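Local coordinates for periplasmic sugar-binding domain protein (Pseudomonas fluorescens Pf-5, PDB 3H75) that probably binds carbohydrate in the periplasm, as a two-domain alpha/beta protein of the bacterial solute-binding protein 2 family, at residues G145-A150 / Y203-L208; Q195-L200 / M221-E226; Y65-N70 / W268-L273. One frame throughout, in Å; residues are numbered along the deposited sequence.

Interaction 1 of 3, residues G145-A150 / Y203-L208; sequences GIELLA and YPKTQL
Glu147 lays its whole side chain against the turn Tyr203-Thr206, while its carbonyl oxygen takes up the backbone N-H groups of Gln207 and Leu208. CB lies 3.8 Å from CA of Thr206; CG and CD pass over CB of Lys205. At the tip, OE1 reaches water 3, which links it to Lys205 N, and forms a salt bridge with Arg180 of strand 177-184; OE2 lies 3.7 Å from CD of Lys205, and water 4 donates to OE2 and is weakly bonded to Lys205 NZ. Glu147 O is 2.9 Å from Gln207 N and 3.3 Å from Leu208 N, and Leu149 N continues the parallel pairing to Leu208 O at 3.0 Å. Thr206 OG1, 3.6 Å from Leu149 CG and beside its own backbone N (chi1 -62°), adds a second bond, of 2.7 Å, to Tyr203 O, which already takes Thr206 N in the type I turn. A valine in its place would probably cost Tyr203 O its second donor and leave the turn less firmly closed. Ile146 CG2 and Leu208 CD1 meet at 3.6 Å beside helix 122-137. Backbone bonds thus pair adjacent strands of an alpha/beta sheet, with Arg180 and water probably steadying the carboxylate at their partly exposed end.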
ATOM      1  N   GLY A 145      19.834  12.911  21.891  1.00 23.01           N
ATOM      2  CA  GLY A 145      18.888  11.954  21.365  1.00 19.07           C
ATOM      3  C   GLY A 145      18.432  12.456  20.012  1.00 16.41           C
ATOM      4  O   GLY A 145      18.734  13.584  19.630  1.00 16.52           O
ATOM      5  N   ILE A 146      17.729  11.610  19.274  1.00 11.52           N
ATOM      6  CA  ILE A 146      17.196  11.979  17.970  1.00 10.33           C
ATOM      7  C   ILE A 146      15.691  11.864  18.155  1.00 10.75           C
ATOM      8  O   ILE A 146      15.144  10.762  18.155  1.00 11.34           O
ATOM      9  CB  ILE A 146      17.654  10.999  16.867  1.00 10.95           C
ATOM     10  CG1 ILE A 146      19.169  11.100  16.672  1.00 13.01           C
ATOM     11  CG2 ILE A 146      16.931  11.310  15.556  1.00 13.04           C
ATOM     12  CD1 ILE A 146      19.733  10.081  15.682  1.00 13.41           C
ATOM     13  N   GLU A 147      15.018  12.999  18.319  1.00  8.85           N
ATOM     14  CA  GLU A 147      13.582  12.974  18.542  1.00  8.69           C
ATOM     15  C   GLU A 147      12.786  12.737  17.274  1.00  8.11           C
ATOM     16  O   GLU A 147      13.051  13.325  16.224  1.00  8.09           O
ATOM     17  CB  GLU A 147      13.151  14.243  19.277  1.00 10.14           C
ATOM     18  CG  GLU A 147      13.851  14.319  20.637  1.00 14.34           C
ATOM     19  CD  GLU A 147      13.167  15.217  21.644  1.00 16.45           C
ATOM     20  OE1 GLU A 147      12.082  15.753  21.343  1.00 17.38           O
ATOM     21  OE2 GLU A 147      13.726  15.377  22.753  1.00 19.69           O
ATOM     22  N   LEU A 148      11.804  11.851  17.405  1.00  7.53           N
ATOM     23  CA  LEU A 148      10.957  11.409  16.307  1.00  7.00           C
ATOM     24  C   LEU A 148       9.462  11.510  16.575  1.00  6.11           C
ATOM     25  O   LEU A 148       9.005  11.288  17.696  1.00  7.86           O
ATOM     26  CB  LEU A 148      11.286   9.941  16.020  1.00  6.87           C
ATOM     27  CG  LEU A 148      10.320   9.111  15.170  1.00  7.22           C
ATOM     28  CD1 LEU A 148      10.540   9.400  13.697  1.00  9.26           C
ATOM     29  CD2 LEU A 148      10.561   7.630  15.460  1.00  7.32           C
ATOM     30  N   LEU A 149       8.709  11.845  15.531  1.00  8.35           N
ATOM     31  CA  LEU A 149       7.254  11.894  15.604  1.00  6.36           C
ATOM     32  C   LEU A 149       6.804  10.868  14.575  1.00  6.54           C
ATOM     33  O   LEU A 149       7.431  10.732  13.521  1.00  7.17           O
ATOM     34  CB  LEU A 149       6.704  13.272  15.211  1.00  8.70           C
ATOM     35  CG  LEU A 149       6.957  14.415  16.197  1.00  8.90           C
ATOM     36  CD1 LEU A 149       6.408  15.722  15.621  1.00 10.80           C
ATOM     37  CD2 LEU A 149       6.284  14.110  17.534  1.00 10.77           C
ATOM     38  N   ALA A 150       5.742  10.134  14.877  1.00  6.22           N
ATOM     39  CA  ALA A 150       5.235   9.142  13.936  1.00  7.26           C
ATOM     40  C   ALA A 150       3.746   9.325  13.687  1.00  8.45           C
ATOM     41  O   ALA A 150       2.966   9.525  14.617  1.00  8.83           O
ATOM     42  CB  ALA A 150       5.508   7.734  14.447  1.00  8.89           C
ATOM     43  N   TYR A 203       7.192  19.529  20.517  1.00 17.22           N
ATOM     44  CA  TYR A 203       8.475  18.830  20.447  1.00 15.67           C
ATOM     45  C   TYR A 203       9.366  19.457  19.381  1.00 15.41           C
ATOM     46  O   TYR A 203       9.590  18.878  18.317  1.00 14.27           O
ATOM     47  CB  TYR A 203       8.239  17.353  20.118  1.00 15.80           C
ATOM     48  CG  TYR A 203       7.324  16.649  21.093  1.00 16.92           C
ATOM     49  CD1 TYR A 203       7.740  16.381  22.398  1.00 16.68           C
ATOM     50  CD2 TYR A 203       6.041  16.251  20.715  1.00 16.59           C
ATOM     51  CE1 TYR A 203       6.904  15.736  23.299  1.00 17.38           C
ATOM     52  CE2 TYR A 203       5.195  15.602  21.612  1.00 17.60           C
ATOM     53  CZ  TYR A 203       5.635  15.349  22.902  1.00 18.25           C
ATOM     54  OH  TYR A 203       4.807  14.713  23.798  1.00 20.90           O
ATOM     55  N   PRO A 204       9.892  20.659  19.653  1.00 13.65           N
ATOM     56  CA  PRO A 204      10.756  21.354  18.697  1.00 12.98           C
ATOM     57  C   PRO A 204      12.081  20.659  18.377  1.00 12.30           C
ATOM     58  O   PRO A 204      12.717  20.974  17.371  1.00 13.52           O
ATOM     59  CB  PRO A 204      10.958  22.723  19.352  1.00 14.33           C
ATOM     60  CG  PRO A 204      10.895  22.400  20.807  1.00 13.70           C
ATOM     61  CD  PRO A 204       9.725  21.452  20.885  1.00 15.66           C
ATOM     62  N   LYS A 205      12.504  19.725  19.224  1.00 12.27           N
ATOM     63  CA  LYS A 205      13.759  19.021  18.979  1.00 11.37           C
ATOM     64  C   LYS A 205      13.574  17.927  17.932  1.00 11.94           C
ATOM     65  O   LYS A 205      14.544  17.322  17.475  1.00 11.17           O
ATOM     66  CB  LYS A 205      14.299  18.411  20.277  1.00 14.82           C
ATOM     67  CG  LYS A 205      14.425  19.426  21.403  1.00 19.54           C
ATOM     68  CD  LYS A 205      15.111  18.845  22.629  1.00 23.39           C
ATOM     69  CE  LYS A 205      16.593  18.647  22.378  1.00 27.43           C
ATOM     70  NZ  LYS A 205      17.318  18.291  23.629  1.00 30.62           N
ATOM     71  N   THR A 206      12.325  17.684  17.547  1.00 11.67           N
ATOM     72  CA  THR A 206      12.041  16.662  16.544  1.00 10.78           C
ATOM     73  C   THR A 206      12.885  16.888  15.292  1.00 10.84           C
ATOM     74  O   THR A 206      12.937  18.001  14.759  1.00 10.50           O
ATOM     75  CB  THR A 206      10.546  16.665  16.135  1.00 11.16           C
ATOM     76  OG1 THR A 206       9.735  16.350  17.272  1.00 12.16           O
ATOM     77  CG2 THR A 206      10.290  15.625  15.028  1.00 11.38           C
ATOM     78  N   GLN A 207      13.557  15.835  14.832  1.00  9.06           N
ATOM     79  CA  GLN A 207      14.375  15.927  13.628  1.00  8.38           C
ATOM     80  C   GLN A 207      13.873  14.950  12.577  1.00  7.69           C
ATOM     81  O   GLN A 207      14.213  15.073  11.405  1.00  7.08           O
ATOM     82  CB  GLN A 207      15.838  15.602  13.921  1.00 11.57           C
ATOM     83  CG  GLN A 207      16.509  16.545  14.890  1.00 14.18           C
ATOM     84  CD  GLN A 207      17.976  16.226  15.050  1.00 16.46           C
ATOM     85  OE1 GLN A 207      18.803  16.603  14.215  1.00 19.37           O
ATOM     86  NE2 GLN A 207      18.307  15.511  16.115  1.00 14.49           N
ATOM     87  N   LEU A 208      13.080  13.969  13.005  1.00  7.36           N
ATOM     88  CA  LEU A 208      12.559  12.966  12.080  1.00  7.55           C
ATOM     89  C   LEU A 208      11.052  12.796  12.192  1.00  6.62           C
ATOM     90  O   LEU A 208      10.504  12.798  13.293  1.00  7.37           O
ATOM     91  CB  LEU A 208      13.205  11.604  12.341  1.00  7.94           C
ATOM     92  CG  LEU A 208      14.724  11.476  12.252  1.00  7.89           C
ATOM     93  CD1 LEU A 208      15.112  10.050  12.661  1.00  8.05           C
ATOM     94  CD2 LEU A 208      15.203  11.804  10.841  1.00  8.87           C
TER
HETATM   95  O   HOH W   1      16.364  15.448  18.165  1.00 13.73           O
HETATM   96  O   HOH W   2      20.205  15.835  18.038  1.00 26.24           O
HETATM   97  O   HOH W   3      11.312  18.420  21.554  1.00 17.36           O
HETATM   98  O   HOH W   4      16.645  15.057  23.064  1.00 27.93           O

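Interaction 2 of 3, residues Q195-L200 / M221-E226; sequences QAQQLL and MQAARE
Ala223 fits its methyl group against the backbone of helix 189-202, and this small residue has more surface buried here than any other of the two segments. Its CB is 3.6 Å from CB of Ala196 and just as near to Gln197 N, with Gln197 CG alongside. Methyl against methyl lets the helices come close: the axes of the two short segments approach to 8.3 Å at 47°, and the CA atoms of Gln197 and Ala223 are 5.1 Å apart.

Leu200, one turn on from Ala196, fills the next position. With CG anti to the carbonyl carbon (chi1 -74°), it sends CD1 over the backbone of the other helix, 3.6 Å from Ala224 CA and 3.7 Å from Ala224 CB.

Gln197 extends beyond CG past Ala223, and its amide ends at Glu226. NE2 makes a weak, bent bond of 3.5 Å to Glu226 OE1, the amide and carboxylate planes being 80° apart. Both groups have stronger partners: Gln197 OE1 accepts from Arg194, and Glu226 OE1 is bonded to Tyr193 OH.

Helix 189-202, strand 206-211 and helix 214-226 form a helix-strand-helix run of an alpha/beta domain, its two helices side by side on one face of the sheet. Ala196 touches Phe151 and Leu200 touches Leu149 of strand 146-152, Ala224 rests on Phe237 of strand 236-240, and Leu235 in a loop meets both Leu200 and Ala224.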
ATOM      1  N   GLN A 195      -2.612  17.675  13.545  1.00 15.65           N
ATOM      2  CA  GLN A 195      -1.856  17.032  14.610  1.00 15.94           C
ATOM      3  C   GLN A 195      -0.414  17.537  14.629  1.00 15.11           C
ATOM      4  O   GLN A 195       0.153  17.772  15.699  1.00 14.55           O
ATOM      5  CB  GLN A 195      -1.883  15.507  14.428  1.00 14.74           C
ATOM      6  CG  GLN A 195      -3.278  14.892  14.537  1.00 15.16           C
ATOM      7  CD  GLN A 195      -3.315  13.421  14.138  1.00 16.34           C
ATOM      8  OE1 GLN A 195      -2.827  13.044  13.072  1.00 16.59           O
ATOM      9  NE2 GLN A 195      -3.905  12.588  14.988  1.00 18.36           N
ATOM     10  N   ALA A 196       0.170  17.715  13.443  1.00 14.01           N
ATOM     11  CA  ALA A 196       1.548  18.184  13.317  1.00 15.19           C
ATOM     12  C   ALA A 196       1.724  19.607  13.829  1.00 16.14           C
ATOM     13  O   ALA A 196       2.752  19.935  14.419  1.00 16.15           O
ATOM     14  CB  ALA A 196       2.011  18.093  11.862  1.00 12.74           C
ATOM     15  N   GLN A 197       0.728  20.456  13.601  1.00 17.61           N
ATOM     16  CA  GLN A 197       0.817  21.834  14.072  1.00 19.11           C
ATOM     17  C   GLN A 197       1.077  21.848  15.570  1.00 19.18           C
ATOM     18  O   GLN A 197       1.874  22.638  16.067  1.00 20.84           O
ATOM     19  CB  GLN A 197      -0.481  22.591  13.797  1.00 20.10           C
ATOM     20  CG  GLN A 197      -0.725  22.954  12.347  1.00 21.66           C
ATOM     21  CD  GLN A 197      -1.987  23.779  12.183  1.00 22.13           C
ATOM     22  OE1 GLN A 197      -3.081  23.331  12.524  1.00 22.91           O
ATOM     23  NE2 GLN A 197      -1.839  24.994  11.665  1.00 22.62           N
ATOM     24  N   GLN A 198       0.390  20.964  16.283  1.00 20.42           N
ATOM     25  CA  GLN A 198       0.529  20.876  17.728  1.00 21.47           C
ATOM     26  C   GLN A 198       1.814  20.165  18.141  1.00 20.27           C
ATOM     27  O   GLN A 198       2.597  20.689  18.935  1.00 18.84           O
ATOM     28  CB  GLN A 198      -0.674  20.142  18.318  1.00 23.80           C
ATOM     29  CG  GLN A 198      -2.013  20.779  17.986  1.00 29.85           C
ATOM     30  CD  GLN A 198      -3.187  19.957  18.483  1.00 34.29           C
ATOM     31  OE1 GLN A 198      -3.314  19.696  19.680  1.00 38.00           O
ATOM     32  NE2 GLN A 198      -4.052  19.544  17.562  1.00 36.61           N
ATOM     33  N   LEU A 199       2.028  18.976  17.588  1.00 18.26           N
ATOM     34  CA  LEU A 199       3.201  18.169  17.916  1.00 18.00           C
ATOM     35  C   LEU A 199       4.557  18.818  17.631  1.00 17.75           C
ATOM     36  O   LEU A 199       5.475  18.723  18.449  1.00 17.61           O
ATOM     37  CB  LEU A 199       3.113  16.818  17.194  1.00 16.88           C
ATOM     38  CG  LEU A 199       1.959  15.913  17.639  1.00 16.66           C
ATOM     39  CD1 LEU A 199       1.827  14.730  16.694  1.00 17.36           C
ATOM     40  CD2 LEU A 199       2.193  15.442  19.071  1.00 17.16           C
ATOM     41  N   LEU A 200       4.697  19.472  16.482  1.00 17.42           N
ATOM     42  CA  LEU A 200       5.966  20.102  16.141  1.00 18.48           C
ATOM     43  C   LEU A 200       6.273  21.304  17.021  1.00 19.24           C
ATOM     44  O   LEU A 200       7.429  21.700  17.157  1.00 19.58           O
ATOM     45  CB  LEU A 200       5.987  20.508  14.666  1.00 18.12           C
ATOM     46  CG  LEU A 200       6.153  19.337  13.694  1.00 17.84           C
ATOM     47  CD1 LEU A 200       5.988  19.830  12.265  1.00 17.26           C
ATOM     48  CD2 LEU A 200       7.527  18.697  13.894  1.00 16.29           C
HETATM   49  N   MSE A 221       4.360  18.172   6.676  1.00  9.27           N
HETATM   50  CA  MSE A 221       5.360  19.044   6.075  1.00 10.49           C
HETATM   51  C   MSE A 221       4.873  20.484   5.995  1.00 12.11           C
HETATM   52  O   MSE A 221       5.654  21.414   6.182  1.00 12.78           O
HETATM   53  CB  MSE A 221       5.732  18.534   4.683  1.00 11.51           C
HETATM   54  CG  MSE A 221       6.691  17.350   4.717  1.00 11.64           C
HETATM   55 SE   MSE A 221       6.806  16.404   3.037  1.00 19.09          SE
HETATM   56  CE  MSE A 221       7.695  17.760   1.969  1.00 15.23           C
ATOM     57  N   GLN A 222       3.586  20.669   5.725  1.00 13.26           N
ATOM     58  CA  GLN A 222       3.041  22.020   5.648  1.00 14.79           C
ATOM     59  C   GLN A 222       3.083  22.653   7.032  1.00 14.46           C
ATOM     60  O   GLN A 222       3.468  23.812   7.179  1.00 14.40           O
ATOM     61  CB  GLN A 222       1.599  22.002   5.139  1.00 14.63           C
ATOM     62  CG  GLN A 222       1.077  23.392   4.796  1.00 18.99           C
ATOM     63  CD  GLN A 222      -0.308  23.364   4.187  1.00 20.60           C
ATOM     64  OE1 GLN A 222      -0.624  22.486   3.384  1.00 21.17           O
ATOM     65  NE2 GLN A 222      -1.138  24.337   4.550  1.00 22.62           N
ATOM     66  N   ALA A 223       2.688  21.890   8.046  1.00 15.25           N
ATOM     67  CA  ALA A 223       2.703  22.392   9.414  1.00 15.65           C
ATOM     68  C   ALA A 223       4.140  22.781   9.766  1.00 16.18           C
ATOM     69  O   ALA A 223       4.385  23.795  10.421  1.00 15.91           O
ATOM     70  CB  ALA A 223       2.190  21.323  10.373  1.00 15.18           C
ATOM     71  N   ALA A 224       5.090  21.971   9.314  1.00 15.10           N
ATOM     72  CA  ALA A 224       6.502  22.223   9.574  1.00 15.32           C
ATOM     73  C   ALA A 224       6.973  23.540   8.953  1.00 16.62           C
ATOM     74  O   ALA A 224       7.656  24.331   9.607  1.00 17.95           O
ATOM     75  CB  ALA A 224       7.342  21.061   9.043  1.00 14.74           C
ATOM     76  N   ARG A 225       6.614  23.771   7.692  1.00 18.55           N
ATOM     77  CA  ARG A 225       7.015  25.000   7.011  1.00 20.65           C
ATOM     78  C   ARG A 225       6.474  26.228   7.739  1.00 21.89           C
ATOM     79  O   ARG A 225       7.157  27.245   7.859  1.00 22.61           O
ATOM     80  CB  ARG A 225       6.513  25.005   5.560  1.00 20.63           C
ATOM     81  CG  ARG A 225       7.207  24.008   4.641  1.00 21.07           C
ATOM     82  CD  ARG A 225       6.870  24.279   3.175  1.00 21.62           C
ATOM     83  NE  ARG A 225       5.446  24.122   2.888  1.00 22.65           N
ATOM     84  CZ  ARG A 225       4.854  22.958   2.635  1.00 23.63           C
ATOM     85  NH1 ARG A 225       5.565  21.838   2.626  1.00 20.14           N
ATOM     86  NH2 ARG A 225       3.551  22.912   2.395  1.00 24.43           N
ATOM     87  N   GLU A 226       5.241  26.121   8.223  1.00 22.33           N
ATOM     88  CA  GLU A 226       4.592  27.211   8.939  1.00 24.48           C
ATOM     89  C   GLU A 226       5.283  27.568  10.250  1.00 24.59           C
ATOM     90  O   GLU A 226       5.129  28.681  10.756  1.00 26.00           O
ATOM     91  CB  GLU A 226       3.128  26.854   9.204  1.00 25.12           C
ATOM     92  CG  GLU A 226       2.222  27.053   8.001  1.00 28.64           C
ATOM     93  CD  GLU A 226       0.881  26.368   8.151  1.00 29.69           C
ATOM     94  OE1 GLU A 226       0.387  26.256   9.291  1.00 32.57           O
ATOM     95  OE2 GLU A 226       0.314  25.951   7.119  1.00 33.50           O
TER

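Interaction 3 of 3, residues Y65-N70 / W268-L273; sequences YLMLVN and WALVAL
The side chains of Leu273 and Tyr65 lie alongside, pointing opposite ways, the leucine on helix 265-277 and the tyrosine at the start of strand 65-69. Leu273 CD2 approaches the ring obliquely, 3.7 Å from Tyr65 CD1 and almost as near to CE1, while its other methyl, CD1, lies by Tyr65 CB and CG. The ring reaches along the leucine until its hydroxyl passes Leu273 O, with 3.6 Å between Tyr65 OH and that oxygen. The hydroxyl is hydrogen-bonded to Asp276, one turn further along the same helix, which gives this otherwise apolar contact a polar end.

Met67, a selenomethionine, projects from the same side of the strand two residues on. Its CG is anti to the backbone N (chi1 -169°) and the chain runs straight to SE, then bends at the last torsion (chi3 -49°), which turns CE toward the methyls of Leu270 and Leu273. SE is 4.0 Å from Ala269 CB, where the small methyl admits the bulky selenium. CE lies 3.5 Å from Leu270 CD2, whose side chain crosses that of Met67 at about a right angle, and a tight 3.3 Å from Leu273 CD1.

Strand and helix run nearly antiparallel, at 154°, with 11.2 Å between the axes of the two short segments: a helix packed on the parallel sheet of an alpha/beta domain. Strand 65-69 lies between strands 5-10 and 88-93. Met67 also touches Val6 and Phe8 of the former, and Met26 of helix 17-33 meets both Met67 and Leu270, so helices 17-33 and 265-277 share this face.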
ATOM      1  N   TYR A  65     -14.926 -14.343  -9.532  1.00 12.34           N
ATOM      2  CA  TYR A  65     -14.083 -14.014  -8.386  1.00 12.60           C
ATOM      3  C   TYR A  65     -14.528 -12.743  -7.674  1.00 10.86           C
ATOM      4  O   TYR A  65     -15.019 -11.798  -8.302  1.00 10.94           O
ATOM      5  CB  TYR A  65     -12.634 -13.802  -8.838  1.00 13.95           C
ATOM      6  CG  TYR A  65     -12.001 -14.994  -9.509  1.00 13.43           C
ATOM      7  CD1 TYR A  65     -11.316 -15.953  -8.765  1.00 13.83           C
ATOM      8  CD2 TYR A  65     -12.102 -15.173 -10.889  1.00 14.85           C
ATOM      9  CE1 TYR A  65     -10.746 -17.068  -9.380  1.00 15.29           C
ATOM     10  CE2 TYR A  65     -11.539 -16.285 -11.512  1.00 15.17           C
ATOM     11  CZ  TYR A  65     -10.865 -17.226 -10.751  1.00 15.84           C
ATOM     12  OH  TYR A  65     -10.325 -18.334 -11.362  1.00 16.29           O
ATOM     13  N   LEU A  66     -14.327 -12.730  -6.360  1.00 10.54           N
ATOM     14  CA  LEU A  66     -14.631 -11.583  -5.514  1.00 10.50           C
ATOM     15  C   LEU A  66     -13.300 -11.281  -4.827  1.00 10.94           C
ATOM     16  O   LEU A  66     -12.763 -12.123  -4.105  1.00 10.60           O
ATOM     17  CB  LEU A  66     -15.691 -11.943  -4.465  1.00 11.59           C
ATOM     18  CG  LEU A  66     -16.600 -10.876  -3.831  1.00 17.41           C
ATOM     19  CD1 LEU A  66     -16.664 -11.110  -2.326  1.00 14.33           C
ATOM     20  CD2 LEU A  66     -16.119  -9.468  -4.147  1.00 13.46           C
HETATM   21  N   MSE A  67     -12.752 -10.097  -5.080  1.00  9.49           N
HETATM   22  CA  MSE A  67     -11.488  -9.694  -4.481  1.00  9.65           C
HETATM   23  C   MSE A  67     -11.743  -8.636  -3.418  1.00  8.83           C
HETATM   24  O   MSE A  67     -12.536  -7.725  -3.620  1.00  7.11           O
HETATM   25  CB  MSE A  67     -10.558  -9.130  -5.549  1.00 10.30           C
HETATM   26  CG  MSE A  67      -9.133  -8.933  -5.074  1.00 11.39           C
HETATM   27 SE   MSE A  67      -8.068  -8.158  -6.495  1.00 24.04          SE
HETATM   28  CE  MSE A  67      -8.519  -9.312  -7.944  1.00 13.87           C
ATOM     29  N   LEU A  68     -11.078  -8.759  -2.279  1.00  8.84           N
ATOM     30  CA  LEU A  68     -11.271  -7.799  -1.203  1.00  8.38           C
ATOM     31  C   LEU A  68     -10.006  -7.651  -0.379  1.00  9.15           C
ATOM     32  O   LEU A  68      -9.160  -8.547  -0.351  1.00  7.61           O
ATOM     33  CB  LEU A  68     -12.412  -8.246  -0.282  1.00 12.71           C
ATOM     34  CG  LEU A  68     -12.239  -9.626   0.370  1.00 12.56           C
ATOM     35  CD1 LEU A  68     -12.847  -9.626   1.769  1.00 16.80           C
ATOM     36  CD2 LEU A  68     -12.878 -10.692  -0.511  1.00 13.93           C
ATOM     37  N   VAL A  69      -9.889  -6.513   0.295  1.00  9.79           N
ATOM     38  CA  VAL A  69      -8.740  -6.239   1.143  1.00 10.37           C
ATOM     39  C   VAL A  69      -9.017  -6.847   2.509  1.00 12.76           C
ATOM     40  O   VAL A  69     -10.144  -6.803   3.000  1.00 12.89           O
ATOM     41  CB  VAL A  69      -8.516  -4.724   1.289  1.00 11.39           C
ATOM     42  CG1 VAL A  69      -7.354  -4.459   2.225  1.00 15.54           C
ATOM     43  CG2 VAL A  69      -8.248  -4.106  -0.083  1.00 10.79           C
ATOM     44  N   ASN A  70      -7.991  -7.420   3.126  1.00 12.84           N
ATOM     45  CA  ASN A  70      -8.182  -8.039   4.425  1.00 16.36           C
ATOM     46  C   ASN A  70      -8.259  -7.019   5.555  1.00 20.18           C
ATOM     47  O   ASN A  70      -7.583  -5.982   5.534  1.00 18.61           O
ATOM     48  CB  ASN A  70      -7.056  -9.039   4.701  1.00 15.75           C
ATOM     49  CG  ASN A  70      -7.465 -10.117   5.683  1.00 16.71           C
ATOM     50  OD1 ASN A  70      -8.615 -10.166   6.122  1.00 14.26           O
ATOM     51  ND2 ASN A  70      -6.529 -10.992   6.030  1.00 16.06           N
ATOM     52  N   TRP A 268      -1.239  -7.457 -10.410  1.00  9.15           N
ATOM     53  CA  TRP A 268      -0.604  -8.767 -10.321  1.00  9.70           C
ATOM     54  C   TRP A 268      -1.653  -9.790  -9.903  1.00 10.78           C
ATOM     55  O   TRP A 268      -1.636 -10.933 -10.352  1.00 12.11           O
ATOM     56  CB  TRP A 268       0.519  -8.751  -9.285  1.00 11.09           C
ATOM     57  CG  TRP A 268       1.518  -7.643  -9.439  1.00  9.47           C
ATOM     58  CD1 TRP A 268       2.190  -7.018  -8.428  1.00 10.23           C
ATOM     59  CD2 TRP A 268       1.987  -7.046 -10.660  1.00 10.40           C
ATOM     60  NE1 TRP A 268       3.047  -6.072  -8.938  1.00 10.04           N
ATOM     61  CE2 TRP A 268       2.942  -6.066 -10.303  1.00  9.95           C
ATOM     62  CE3 TRP A 268       1.693  -7.242 -12.017  1.00 11.21           C
ATOM     63  CZ2 TRP A 268       3.605  -5.281 -11.255  1.00 11.21           C
ATOM     64  CZ3 TRP A 268       2.354  -6.461 -12.964  1.00 10.23           C
ATOM     65  CH2 TRP A 268       3.298  -5.492 -12.575  1.00 11.39           C
ATOM     66  N   ALA A 269      -2.562  -9.371  -9.026  1.00 10.43           N
ATOM     67  CA  ALA A 269      -3.622 -10.254  -8.555  1.00 10.64           C
ATOM     68  C   ALA A 269      -4.479 -10.718  -9.729  1.00 10.59           C
ATOM     69  O   ALA A 269      -4.882 -11.880  -9.788  1.00 10.65           O
ATOM     70  CB  ALA A 269      -4.491  -9.532  -7.521  1.00 10.77           C
ATOM     71  N   LEU A 270      -4.759  -9.816 -10.664  1.00 11.24           N
ATOM     72  CA  LEU A 270      -5.579 -10.190 -11.815  1.00 11.26           C
ATOM     73  C   LEU A 270      -4.842 -11.163 -12.729  1.00 13.07           C
ATOM     74  O   LEU A 270      -5.469 -12.014 -13.365  1.00 12.66           O
ATOM     75  CB  LEU A 270      -6.042  -8.944 -12.580  1.00 12.49           C
ATOM     76  CG  LEU A 270      -7.059  -8.109 -11.786  1.00 10.61           C
ATOM     77  CD1 LEU A 270      -7.476  -6.886 -12.571  1.00 12.31           C
ATOM     78  CD2 LEU A 270      -8.279  -8.951 -11.461  1.00 11.43           C
ATOM     79  N   VAL A 271      -3.518 -11.053 -12.796  1.00 12.70           N
ATOM     80  CA  VAL A 271      -2.748 -11.986 -13.614  1.00 13.71           C
ATOM     81  C   VAL A 271      -2.913 -13.367 -12.983  1.00 14.20           C
ATOM     82  O   VAL A 271      -3.143 -14.359 -13.678  1.00 13.44           O
ATOM     83  CB  VAL A 271      -1.242 -11.643 -13.637  1.00 13.45           C
ATOM     84  CG1 VAL A 271      -0.465 -12.758 -14.335  1.00 14.88           C
ATOM     85  CG2 VAL A 271      -1.018 -10.323 -14.354  1.00 13.79           C
ATOM     86  N   ALA A 272      -2.798 -13.426 -11.658  1.00 12.87           N
ATOM     87  CA  ALA A 272      -2.940 -14.688 -10.940  1.00 13.64           C
ATOM     88  C   ALA A 272      -4.342 -15.278 -11.095  1.00 14.28           C
ATOM     89  O   ALA A 272      -4.492 -16.487 -11.304  1.00 15.38           O
ATOM     90  CB  ALA A 272      -2.613 -14.491  -9.461  1.00 12.96           C
ATOM     91  N   LEU A 273      -5.369 -14.437 -10.994  1.00 13.92           N
ATOM     92  CA  LEU A 273      -6.739 -14.923 -11.129  1.00 13.64           C
ATOM     93  C   LEU A 273      -7.006 -15.353 -12.562  1.00 14.54           C
ATOM     94  O   LEU A 273      -7.706 -16.338 -12.802  1.00 14.39           O
ATOM     95  CB  LEU A 273      -7.742 -13.850 -10.695  1.00 13.59           C
ATOM     96  CG  LEU A 273      -7.677 -13.516  -9.202  1.00 11.20           C
ATOM     97  CD1 LEU A 273      -8.773 -12.521  -8.854  1.00 12.76           C
ATOM     98  CD2 LEU A 273      -7.829 -14.785  -8.377  1.00 13.45           C
TER

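Overall arrangement
Interactions 1 and 2 are neighbours in one domain, their centres 12 Å apart. They meet through Leu149 CD1, which lies 3.6 Å from Leu200 CD2, so that the strand pair of interaction 1 and the helix pair of interaction 2 form successive layers. In sequence they interlock, their segments alternating along the chain. Interaction 3 belongs to the other sheet, across the centre of the chain, 40 Å from interaction 1 and 38 Å from interaction 2 between centres; it closes a loop that contains both. The layout matches the two-domain architecture of periplasmic binding proteins. A sulfate ion, probably from crystallisation, lies about 4 Å from the Tyr203 side chain.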